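Local coordinates for N-terminal acetyltransferase B complex subunit MDM20 (Candida albicans, PDB 5K04), which probably serves as the non-catalytic, auxiliary subunit of the NatB complex, which acetylates the N-termini of proteins, at residues Y124-N137 with W148-E161. Residues are numbered along the deposited sequence; the frame is centred on the assembly and turned at random.
Sequences YDFKVFNRIFMYLN and WYAFSFHLLLQEGE
Asn-130 of helix 126-138 gives its amide to Ser-152 of helix 143-157, a case of how one polar residue can be used twice between packed helices. The ND2 to Ser-152 OG bond is 3.1 Å long and bent (145° at the hydrogen), with the hydroxyl somewhat off the amide plane. With CG anti to the backbone N (chi1 170°), the amide reaches across to the partner helix, where the same nitrogen lies 3.1 Å above the centre of the Phe-153 ring, the amide plane steeply inclined to it. At the end of the pair far from the connecting turn, Lys-127, stretched out beyond CG, forms a salt bridge from NZ to Glu-161 OE2 (2.8 Å), meeting the oxygen from above the carboxylate plane; Glu-161 is poorly ordered, which makes this link less certain.

Segments 126-137 and 148-157 run antiparallel at 160°, their axes 8.6 Å apart at closest approach, an arrangement consistent with the TPR-like helical arrays to which the family is assigned. Their packing is knobs-into-holes: Asn-130 sits among Tyr-149, Ser-152, Phe-153 and Leu-156, while Tyr-149 drops among Asn-130, Phe-133, Met-134 and Asn-137. Met-134 CA covers one face of the tyrosine ring and Phe-153 CE2 the other. Trp-148 CB stands over the centre of the Phe-133 ring, 3.9 Å away, and Ser-152 CB meets that ring's edge. CZ3 of the indole meets Leu-136 CD2, while its NE1 hydrogen-bonds to Phe-484 O. Back at the Lys-127 end, Leu-155 CB lies over one face of the Phe-126 ring, and Leu-156 CD2 fits against Phe-126 CB at 3.7 Å. Farther out, helix 109-120 packs on Ile-132 and Leu-136, and helix 162-177 on Tyr-149 and Phe-153.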
ATOM      1  N   TYR A 124      -2.277   7.135 -17.186  1.00 71.48           N
ATOM      2  CA  TYR A 124      -1.034   6.420 -17.488  1.00 74.01           C
ATOM      3  C   TYR A 124      -1.133   5.761 -18.867  1.00 73.08           C
ATOM      4  O   TYR A 124      -1.146   4.538 -19.023  1.00 65.12           O
ATOM      5  CB  TYR A 124      -0.737   5.412 -16.386  1.00 74.95           C
ATOM      6  CG  TYR A 124      -0.864   5.991 -14.989  1.00 70.18           C
ATOM      7  CD1 TYR A 124      -2.103   6.037 -14.349  1.00 77.32           C
ATOM      8  CD2 TYR A 124       0.248   6.498 -14.312  1.00 58.78           C
ATOM      9  CE1 TYR A 124      -2.239   6.571 -13.080  1.00 78.13           C
ATOM     10  CE2 TYR A 124       0.124   7.035 -13.033  1.00 59.67           C
ATOM     11  CZ  TYR A 124      -1.129   7.065 -12.423  1.00 73.05           C
ATOM     12  OH  TYR A 124      -1.290   7.589 -11.157  1.00 74.50           O
ATOM     13  N   ASP A 125      -1.203   6.617 -19.886  1.00 79.94           N
ATOM     14  CA  ASP A 125      -1.310   6.196 -21.285  1.00 75.03           C
ATOM     15  C   ASP A 125       0.095   6.248 -21.867  1.00 60.17           C
ATOM     16  O   ASP A 125       0.534   7.271 -22.399  1.00 44.42           O
ATOM     17  CB  ASP A 125      -2.286   7.081 -22.063  1.00 73.50           C
ATOM     18  CG  ASP A 125      -2.591   6.544 -23.464  1.00 66.33           C
ATOM     19  OD1 ASP A 125      -1.757   5.802 -24.025  1.00 63.43           O
ATOM     20  OD2 ASP A 125      -3.669   6.874 -24.004  1.00 65.22           O
ATOM     21  N   PHE A 126       0.790   5.114 -21.783  1.00 66.39           N
ATOM     22  CA  PHE A 126       2.181   5.045 -22.224  1.00 70.02           C
ATOM     23  C   PHE A 126       2.338   5.350 -23.710  1.00 57.17           C
ATOM     24  O   PHE A 126       3.447   5.680 -24.144  1.00 51.05           O
ATOM     25  CB  PHE A 126       2.773   3.663 -21.908  1.00 67.47           C
ATOM     26  CG  PHE A 126       2.864   3.352 -20.435  1.00 70.70           C
ATOM     27  CD1 PHE A 126       3.241   4.319 -19.525  1.00 74.80           C
ATOM     28  CD2 PHE A 126       2.575   2.078 -19.967  1.00 74.79           C
ATOM     29  CE1 PHE A 126       3.323   4.020 -18.170  1.00 73.85           C
ATOM     30  CE2 PHE A 126       2.656   1.776 -18.616  1.00 71.38           C
ATOM     31  CZ  PHE A 126       3.031   2.744 -17.721  1.00 68.61           C
ATOM     32  N   LYS A 127       1.265   5.213 -24.500  1.00 64.41           N
ATOM     33  CA  LYS A 127       1.297   5.660 -25.892  1.00 74.32           C
ATOM     34  C   LYS A 127       1.374   7.174 -25.974  1.00 65.93           C
ATOM     35  O   LYS A 127       1.977   7.716 -26.906  1.00 46.86           O
ATOM     36  CB  LYS A 127       0.063   5.151 -26.652  1.00 78.08           C
ATOM     37  CG  LYS A 127       0.228   3.756 -27.230  1.00 84.64           C
ATOM     38  CD  LYS A 127      -1.100   3.114 -27.597  1.00 89.17           C
ATOM     39  CE  LYS A 127      -0.904   1.644 -27.970  1.00 90.52           C
ATOM     40  NZ  LYS A 127      -2.199   0.923 -28.115  1.00 94.55           N
ATOM     41  N   VAL A 128       0.767   7.860 -25.000  1.00 73.43           N
ATOM     42  CA  VAL A 128       0.862   9.312 -24.916  1.00 59.24           C
ATOM     43  C   VAL A 128       2.251   9.731 -24.438  1.00 46.86           C
ATOM     44  O   VAL A 128       2.882  10.604 -25.042  1.00 38.42           O
ATOM     45  CB  VAL A 128      -0.254   9.861 -24.011  1.00 58.75           C
ATOM     46  CG1 VAL A 128       0.086  11.244 -23.526  1.00 61.10           C
ATOM     47  CG2 VAL A 128      -1.558   9.897 -24.785  1.00 53.09           C
ATOM     48  N   PHE A 129       2.755   9.105 -23.362  1.00 44.06           N
ATOM     49  CA  PHE A 129       4.120   9.372 -22.916  1.00 46.58           C
ATOM     50  C   PHE A 129       5.091   9.268 -24.084  1.00 47.84           C
ATOM     51  O   PHE A 129       5.907  10.164 -24.323  1.00 36.57           O
ATOM     52  CB  PHE A 129       4.540   8.381 -21.824  1.00 50.52           C
ATOM     53  CG  PHE A 129       4.021   8.698 -20.450  1.00 63.73           C
ATOM     54  CD1 PHE A 129       2.699   9.055 -20.246  1.00 72.10           C
ATOM     55  CD2 PHE A 129       4.858   8.581 -19.344  1.00 67.60           C
ATOM     56  CE1 PHE A 129       2.222   9.321 -18.969  1.00 73.10           C
ATOM     57  CE2 PHE A 129       4.393   8.849 -18.064  1.00 72.79           C
ATOM     58  CZ  PHE A 129       3.071   9.220 -17.878  1.00 74.91           C
ATOM     59  N   ASN A 130       5.010   8.154 -24.816  1.00 49.93           N
ATOM     60  CA  ASN A 130       5.916   7.896 -25.922  1.00 47.77           C
ATOM     61  C   ASN A 130       5.677   8.871 -27.069  1.00 43.30           C
ATOM     62  O   ASN A 130       6.625   9.297 -27.737  1.00 32.70           O
ATOM     63  CB  ASN A 130       5.736   6.450 -26.386  1.00 41.30           C
ATOM     64  CG  ASN A 130       6.459   6.162 -27.668  1.00 37.38           C
ATOM     65  OD1 ASN A 130       5.928   6.370 -28.758  1.00 29.48           O
ATOM     66  ND2 ASN A 130       7.694   5.683 -27.545  1.00 44.97           N
ATOM     67  N   ARG A 131       4.418   9.243 -27.299  1.00 46.88           N
ATOM     68  CA  ARG A 131       4.130  10.262 -28.297  1.00 48.80           C
ATOM     69  C   ARG A 131       4.683  11.621 -27.879  1.00 42.37           C
ATOM     70  O   ARG A 131       5.258  12.342 -28.700  1.00 34.72           O
ATOM     71  CB  ARG A 131       2.624  10.345 -28.554  1.00 51.09           C
ATOM     72  CG  ARG A 131       2.268  11.321 -29.673  1.00 53.84           C
ATOM     73  CD  ARG A 131       1.158  10.776 -30.572  1.00 63.88           C
ATOM     74  NE  ARG A 131      -0.129  10.687 -29.886  1.00 68.10           N
ATOM     75  CZ  ARG A 131      -0.763   9.552 -29.614  1.00 74.11           C
ATOM     76  NH1 ARG A 131      -0.241   8.386 -29.974  1.00 81.73           N
ATOM     77  NH2 ARG A 131      -1.928   9.585 -28.983  1.00 77.18           N
ATOM     78  N   ILE A 132       4.519  11.991 -26.606  1.00 48.87           N
ATOM     79  CA  ILE A 132       5.072  13.258 -26.131  1.00 50.83           C
ATOM     80  C   ILE A 132       6.577  13.266 -26.308  1.00 50.02           C
ATOM     81  O   ILE A 132       7.162  14.217 -26.840  1.00 30.94           O
ATOM     82  CB  ILE A 132       4.704  13.495 -24.660  1.00 42.98           C
ATOM     83  CG1 ILE A 132       3.203  13.707 -24.530  1.00 43.61           C
ATOM     84  CG2 ILE A 132       5.504  14.682 -24.106  1.00 43.56           C
ATOM     85  CD1 ILE A 132       2.716  13.653 -23.092  1.00 49.12           C
ATOM     86  N   PHE A 133       7.221  12.190 -25.863  1.00 48.81           N
ATOM     87  CA  PHE A 133       8.663  12.090 -25.942  1.00 41.91           C
ATOM     88  C   PHE A 133       9.151  12.064 -27.387  1.00 40.52           C
ATOM     89  O   PHE A 133      10.249  12.549 -27.677  1.00 32.83           O
ATOM     90  CB  PHE A 133       9.102  10.851 -25.165  1.00 41.33           C
ATOM     91  CG  PHE A 133       8.803  10.936 -23.689  1.00 43.48           C
ATOM     92  CD1 PHE A 133       8.583  12.162 -23.082  1.00 45.78           C
ATOM     93  CD2 PHE A 133       8.749   9.804 -22.907  1.00 49.97           C
ATOM     94  CE1 PHE A 133       8.308  12.253 -21.712  1.00 39.75           C
ATOM     95  CE2 PHE A 133       8.477   9.886 -21.541  1.00 45.73           C
ATOM     96  CZ  PHE A 133       8.249  11.112 -20.951  1.00 44.60           C
ATOM     97  N   MET A 134       8.343  11.535 -28.306  1.00 49.33           N
ATOM     98  CA  MET A 134       8.719  11.554 -29.715  1.00 47.84           C
ATOM     99  C   MET A 134       8.837  12.988 -30.231  1.00 41.22           C
ATOM    100  O   MET A 134       9.846  13.359 -30.842  1.00 37.55           O
ATOM    101  CB  MET A 134       7.708  10.748 -30.542  1.00 49.02           C
ATOM    102  CG  MET A 134       8.065  10.598 -32.046  1.00 45.38           C
ATOM    103  SD  MET A 134       7.584  11.984 -33.051  1.00 33.16           S
ATOM    104  CE  MET A 134       5.832  11.741 -32.924  1.00 53.31           C
ATOM    105  N   TYR A 135       7.803  13.806 -30.004  1.00 53.11           N
ATOM    106  CA  TYR A 135       7.871  15.214 -30.400  1.00 54.33           C
ATOM    107  C   TYR A 135       9.012  15.930 -29.689  1.00 51.47           C
ATOM    108  O   TYR A 135       9.742  16.721 -30.294  1.00 50.39           O
ATOM    109  CB  TYR A 135       6.549  15.918 -30.095  1.00 46.02           C
ATOM    110  CG  TYR A 135       5.437  15.621 -31.074  1.00 46.65           C
ATOM    111  CD1 TYR A 135       5.441  16.186 -32.338  1.00 52.87           C
ATOM    112  CD2 TYR A 135       4.367  14.800 -30.725  1.00 51.73           C
ATOM    113  CE1 TYR A 135       4.418  15.940 -33.247  1.00 52.03           C
ATOM    114  CE2 TYR A 135       3.332  14.545 -31.631  1.00 54.54           C
ATOM    115  CZ  TYR A 135       3.372  15.120 -32.895  1.00 52.32           C
ATOM    116  OH  TYR A 135       2.376  14.887 -33.813  1.00 48.45           O
ATOM    117  N   LEU A 136       9.183  15.652 -28.403  1.00 51.13           N
ATOM    118  CA  LEU A 136      10.171  16.357 -27.605  1.00 56.26           C
ATOM    119  C   LEU A 136      11.591  15.992 -28.023  1.00 54.68           C
ATOM    120  O   LEU A 136      12.520  16.792 -27.858  1.00 49.11           O
ATOM    121  CB  LEU A 136       9.928  16.035 -26.133  1.00 49.51           C
ATOM    122  CG  LEU A 136      10.742  16.832 -25.123  1.00 53.38           C
ATOM    123  CD1 LEU A 136      10.459  18.320 -25.276  1.00 56.74           C
ATOM    124  CD2 LEU A 136      10.426  16.351 -23.720  1.00 45.42           C
ATOM    125  N   ASN A 137      11.776  14.799 -28.560  1.00 51.86           N
ATOM    126  CA  ASN A 137      13.087  14.357 -28.989  1.00 53.71           C
ATOM    127  C   ASN A 137      13.397  14.765 -30.420  1.00 53.64           C
ATOM    128  O   ASN A 137      14.572  14.806 -30.808  1.00 35.73           O
ATOM    129  CB  ASN A 137      13.178  12.840 -28.848  1.00 48.19           C
ATOM    130  CG  ASN A 137      14.526  12.308 -29.231  1.00 49.12           C
ATOM    131  OD1 ASN A 137      15.530  12.575 -28.557  1.00 41.58           O
ATOM    132  ND2 ASN A 137      14.564  11.531 -30.316  1.00 54.63           N
ATOM    133  N   TRP A 148      14.401   9.526 -22.232  1.00 43.01           N
ATOM    134  CA  TRP A 148      12.960   9.509 -21.984  1.00 41.07           C
ATOM    135  C   TRP A 148      12.232   8.695 -23.044  1.00 38.92           C
ATOM    136  O   TRP A 148      11.497   7.744 -22.746  1.00 23.85           O
ATOM    137  CB  TRP A 148      12.419  10.942 -21.980  1.00 34.20           C
ATOM    138  CG  TRP A 148      12.801  11.750 -20.769  1.00 42.32           C
ATOM    139  CD1 TRP A 148      13.661  11.383 -19.774  1.00 37.70           C
ATOM    140  CD2 TRP A 148      12.308  13.058 -20.412  1.00 39.52           C
ATOM    141  NE1 TRP A 148      13.739  12.385 -18.819  1.00 39.55           N
ATOM    142  CE2 TRP A 148      12.916  13.417 -19.183  1.00 41.47           C
ATOM    143  CE3 TRP A 148      11.412  13.953 -21.009  1.00 37.13           C
ATOM    144  CZ2 TRP A 148      12.670  14.640 -18.553  1.00 40.06           C
ATOM    145  CZ3 TRP A 148      11.162  15.173 -20.381  1.00 39.35           C
ATOM    146  CH2 TRP A 148      11.794  15.503 -19.166  1.00 41.37           C
ATOM    147  N   TYR A 149      12.447   9.079 -24.301  1.00 39.91           N
ATOM    148  CA  TYR A 149      11.786   8.444 -25.431  1.00 42.11           C
ATOM    149  C   TYR A 149      12.077   6.946 -25.456  1.00 40.27           C
ATOM    150  O   TYR A 149      11.160   6.131 -25.587  1.00 32.62           O
ATOM    151  CB  TYR A 149      12.263   9.146 -26.699  1.00 36.86           C
ATOM    152  CG  TYR A 149      11.526   8.803 -27.954  1.00 41.71           C
ATOM    153  CD1 TYR A 149      10.186   8.418 -27.917  1.00 44.29           C
ATOM    154  CD2 TYR A 149      12.166   8.872 -29.195  1.00 42.26           C
ATOM    155  CE1 TYR A 149       9.495   8.109 -29.081  1.00 47.84           C
ATOM    156  CE2 TYR A 149      11.476   8.565 -30.379  1.00 44.60           C
ATOM    157  CZ  TYR A 149      10.138   8.188 -30.313  1.00 44.31           C
ATOM    158  OH  TYR A 149       9.443   7.875 -31.459  1.00 30.67           O
ATOM    159  N   ALA A 150      13.353   6.577 -25.271  1.00 44.39           N
ATOM    160  CA  ALA A 150      13.770   5.175 -25.248  1.00 44.01           C
ATOM    161  C   ALA A 150      13.134   4.425 -24.088  1.00 37.90           C
ATOM    162  O   ALA A 150      12.614   3.310 -24.249  1.00 26.29           O
ATOM    163  CB  ALA A 150      15.295   5.091 -25.144  1.00 27.13           C
ATOM    164  N   PHE A 151      13.197   5.014 -22.899  1.00 35.07           N
ATOM    165  CA  PHE A 151      12.585   4.389 -21.734  1.00 43.52           C
ATOM    166  C   PHE A 151      11.082   4.204 -21.933  1.00 40.41           C
ATOM    167  O   PHE A 151      10.513   3.198 -21.490  1.00 32.50           O
ATOM    168  CB  PHE A 151      12.885   5.231 -20.487  1.00 39.59           C
ATOM    169  CG  PHE A 151      12.398   4.612 -19.210  1.00 38.26           C
ATOM    170  CD1 PHE A 151      12.980   3.453 -18.717  1.00 33.72           C
ATOM    171  CD2 PHE A 151      11.357   5.193 -18.505  1.00 36.93           C
ATOM    172  CE1 PHE A 151      12.521   2.886 -17.534  1.00 40.08           C
ATOM    173  CE2 PHE A 151      10.905   4.639 -17.328  1.00 35.55           C
ATOM    174  CZ  PHE A 151      11.484   3.480 -16.841  1.00 37.59           C
ATOM    175  N   SER A 152      10.439   5.144 -22.634  1.00 43.65           N
ATOM    176  CA  SER A 152       9.002   5.062 -22.866  1.00 38.90           C
ATOM    177  C   SER A 152       8.641   3.868 -23.740  1.00 42.38           C
ATOM    178  O   SER A 152       7.498   3.403 -23.684  1.00 30.07           O
ATOM    179  CB  SER A 152       8.490   6.364 -23.496  1.00 31.64           C
ATOM    180  OG  SER A 152       8.936   6.519 -24.836  1.00 25.52           O
ATOM    181  N   PHE A 153       9.590   3.361 -24.540  1.00 47.92           N
ATOM    182  CA  PHE A 153       9.323   2.166 -25.341  1.00 40.17           C
ATOM    183  C   PHE A 153       9.289   0.919 -24.478  1.00 35.27           C
ATOM    184  O   PHE A 153       8.502   0.000 -24.733  1.00 33.97           O
ATOM    185  CB  PHE A 153      10.374   2.009 -26.435  1.00 40.86           C
ATOM    186  CG  PHE A 153      10.118   2.856 -27.632  1.00 41.07           C
ATOM    187  CD1 PHE A 153       9.063   2.570 -28.482  1.00 37.15           C
ATOM    188  CD2 PHE A 153      10.911   3.964 -27.897  1.00 38.71           C
ATOM    189  CE1 PHE A 153       8.796   3.376 -29.596  1.00 40.77           C
ATOM    190  CE2 PHE A 153      10.665   4.769 -29.003  1.00 43.30           C
ATOM    191  CZ  PHE A 153       9.602   4.475 -29.859  1.00 41.71           C
ATOM    192  N   HIS A 154      10.137   0.879 -23.455  1.00 42.49           N
ATOM    193  CA  HIS A 154      10.041  -0.160 -22.440  1.00 48.15           C
ATOM    194  C   HIS A 154       8.702  -0.108 -21.710  1.00 48.17           C
ATOM    195  O   HIS A 154       8.076  -1.148 -21.474  1.00 37.26           O
ATOM    196  CB  HIS A 154      11.176  -0.015 -21.436  1.00 39.51           C
ATOM    197  CG  HIS A 154      10.933  -0.771 -20.174  1.00 49.77           C
ATOM    198  ND1 HIS A 154      10.872  -2.146 -20.137  1.00 51.96           N
ATOM    199  CD2 HIS A 154      10.703  -0.348 -18.911  1.00 48.49           C
ATOM    200  CE1 HIS A 154      10.638  -2.541 -18.900  1.00 46.81           C
ATOM    201  NE2 HIS A 154      10.530  -1.468 -18.137  1.00 54.12           N
ATOM    202  N   LEU A 155       8.273   1.097 -21.303  1.00 51.24           N
ATOM    203  CA  LEU A 155       6.978   1.257 -20.647  1.00 47.96           C
ATOM    204  C   LEU A 155       5.858   0.678 -21.494  1.00 47.08           C
ATOM    205  O   LEU A 155       4.989  -0.037 -20.981  1.00 28.43           O
ATOM    206  CB  LEU A 155       6.710   2.728 -20.368  1.00 42.00           C
ATOM    207  CG  LEU A 155       7.602   3.404 -19.323  1.00 45.38           C
ATOM    208  CD1 LEU A 155       7.074   4.820 -19.083  1.00 49.93           C
ATOM    209  CD2 LEU A 155       7.653   2.596 -17.996  1.00 36.81           C
ATOM    210  N   LEU A 156       5.875   0.979 -22.800  1.00 50.00           N
ATOM    211  CA  LEU A 156       4.868   0.459 -23.725  1.00 49.69           C
ATOM    212  C   LEU A 156       4.934  -1.055 -23.808  1.00 46.89           C
ATOM    213  O   LEU A 156       3.902  -1.734 -23.788  1.00 42.08           O
ATOM    214  CB  LEU A 156       5.083   1.044 -25.119  1.00 50.85           C
ATOM    215  CG  LEU A 156       4.547   2.416 -25.457  1.00 52.28           C
ATOM    216  CD1 LEU A 156       5.032   2.808 -26.855  1.00 44.11           C
ATOM    217  CD2 LEU A 156       3.022   2.399 -25.375  1.00 50.85           C
ATOM    218  N   LEU A 157       6.152  -1.596 -23.918  1.00 49.80           N
ATOM    219  CA  LEU A 157       6.354  -3.041 -23.986  1.00 54.03           C
ATOM    220  C   LEU A 157       5.755  -3.762 -22.790  1.00 58.47           C
ATOM    221  O   LEU A 157       5.504  -4.972 -22.867  1.00 58.88           O
ATOM    222  CB  LEU A 157       7.846  -3.356 -24.069  1.00 48.63           C
ATOM    223  CG  LEU A 157       8.457  -3.169 -25.449  1.00 56.81           C
ATOM    224  CD1 LEU A 157       9.974  -3.236 -25.377  1.00 55.95           C
ATOM    225  CD2 LEU A 157       7.903  -4.235 -26.364  1.00 56.92           C
ATOM    226  N   GLN A 158       5.527  -3.044 -21.687  1.00 60.06           N
ATOM    227  CA  GLN A 158       4.967  -3.615 -20.476  1.00 62.59           C
ATOM    228  C   GLN A 158       3.452  -3.655 -20.525  1.00 64.39           C
ATOM    229  O   GLN A 158       2.810  -3.784 -19.479  1.00 63.48           O
ATOM    230  CB  GLN A 158       5.442  -2.830 -19.239  1.00 65.34           C
ATOM    231  CG  GLN A 158       6.945  -2.771 -19.044  1.00 60.82           C
ATOM    232  CD  GLN A 158       7.573  -4.118 -19.192  1.00 77.73           C
ATOM    233  OE1 GLN A 158       8.355  -4.362 -20.113  1.00 84.27           O
ATOM    234  NE2 GLN A 158       7.179  -5.035 -18.337  1.00 84.75           N
ATOM    235  N   GLU A 159       2.860  -3.521 -21.705  1.00 70.70           N
ATOM    236  CA  GLU A 159       1.405  -3.514 -21.821  1.00 78.03           C
ATOM    237  C   GLU A 159       0.836  -4.649 -22.664  1.00 82.01           C
ATOM    238  O   GLU A 159      -0.290  -5.076 -22.399  1.00 84.39           O
ATOM    239  CB  GLU A 159       0.919  -2.163 -22.366  1.00 75.29           C
ATOM    240  CG  GLU A 159       1.219  -1.020 -21.397  1.00 80.60           C
ATOM    241  CD  GLU A 159       0.416   0.236 -21.686  1.00 83.77           C
ATOM    242  OE1 GLU A 159       0.272   0.603 -22.873  1.00 81.11           O
ATOM    243  OE2 GLU A 159      -0.077   0.855 -20.716  1.00 85.11           O
ATOM    244  N   GLY A 160       1.566  -5.153 -23.649  1.00 84.13           N
ATOM    245  CA  GLY A 160       1.237  -6.420 -24.271  1.00 83.57           C
ATOM    246  C   GLY A 160       0.627  -6.414 -25.671  1.00 86.69           C
ATOM    247  O   GLY A 160       0.037  -7.430 -26.067  1.00 87.55           O
ATOM    248  N   GLU A 161       0.738  -5.318 -26.423  1.00 85.92           N
ATOM    249  CA  GLU A 161       0.419  -5.345 -27.852  1.00 85.06           C
ATOM    250  C   GLU A 161       1.580  -6.038 -28.556  1.00 88.08           C
ATOM    251  O   GLU A 161       2.428  -5.416 -29.201  1.00 88.64           O
ATOM    252  CB  GLU A 161       0.179  -3.943 -28.398  1.00 88.56           C
ATOM    253  CG  GLU A 161      -1.215  -3.403 -28.119  1.00 95.23           C
ATOM    254  CD  GLU A 161      -1.561  -2.228 -29.008  1.00 97.34           C
ATOM    255  OE1 GLU A 161      -0.688  -1.810 -29.802  1.00 97.66           O
ATOM    256  OE2 GLU A 161      -2.702  -1.727 -28.916  1.00 97.72           O
TER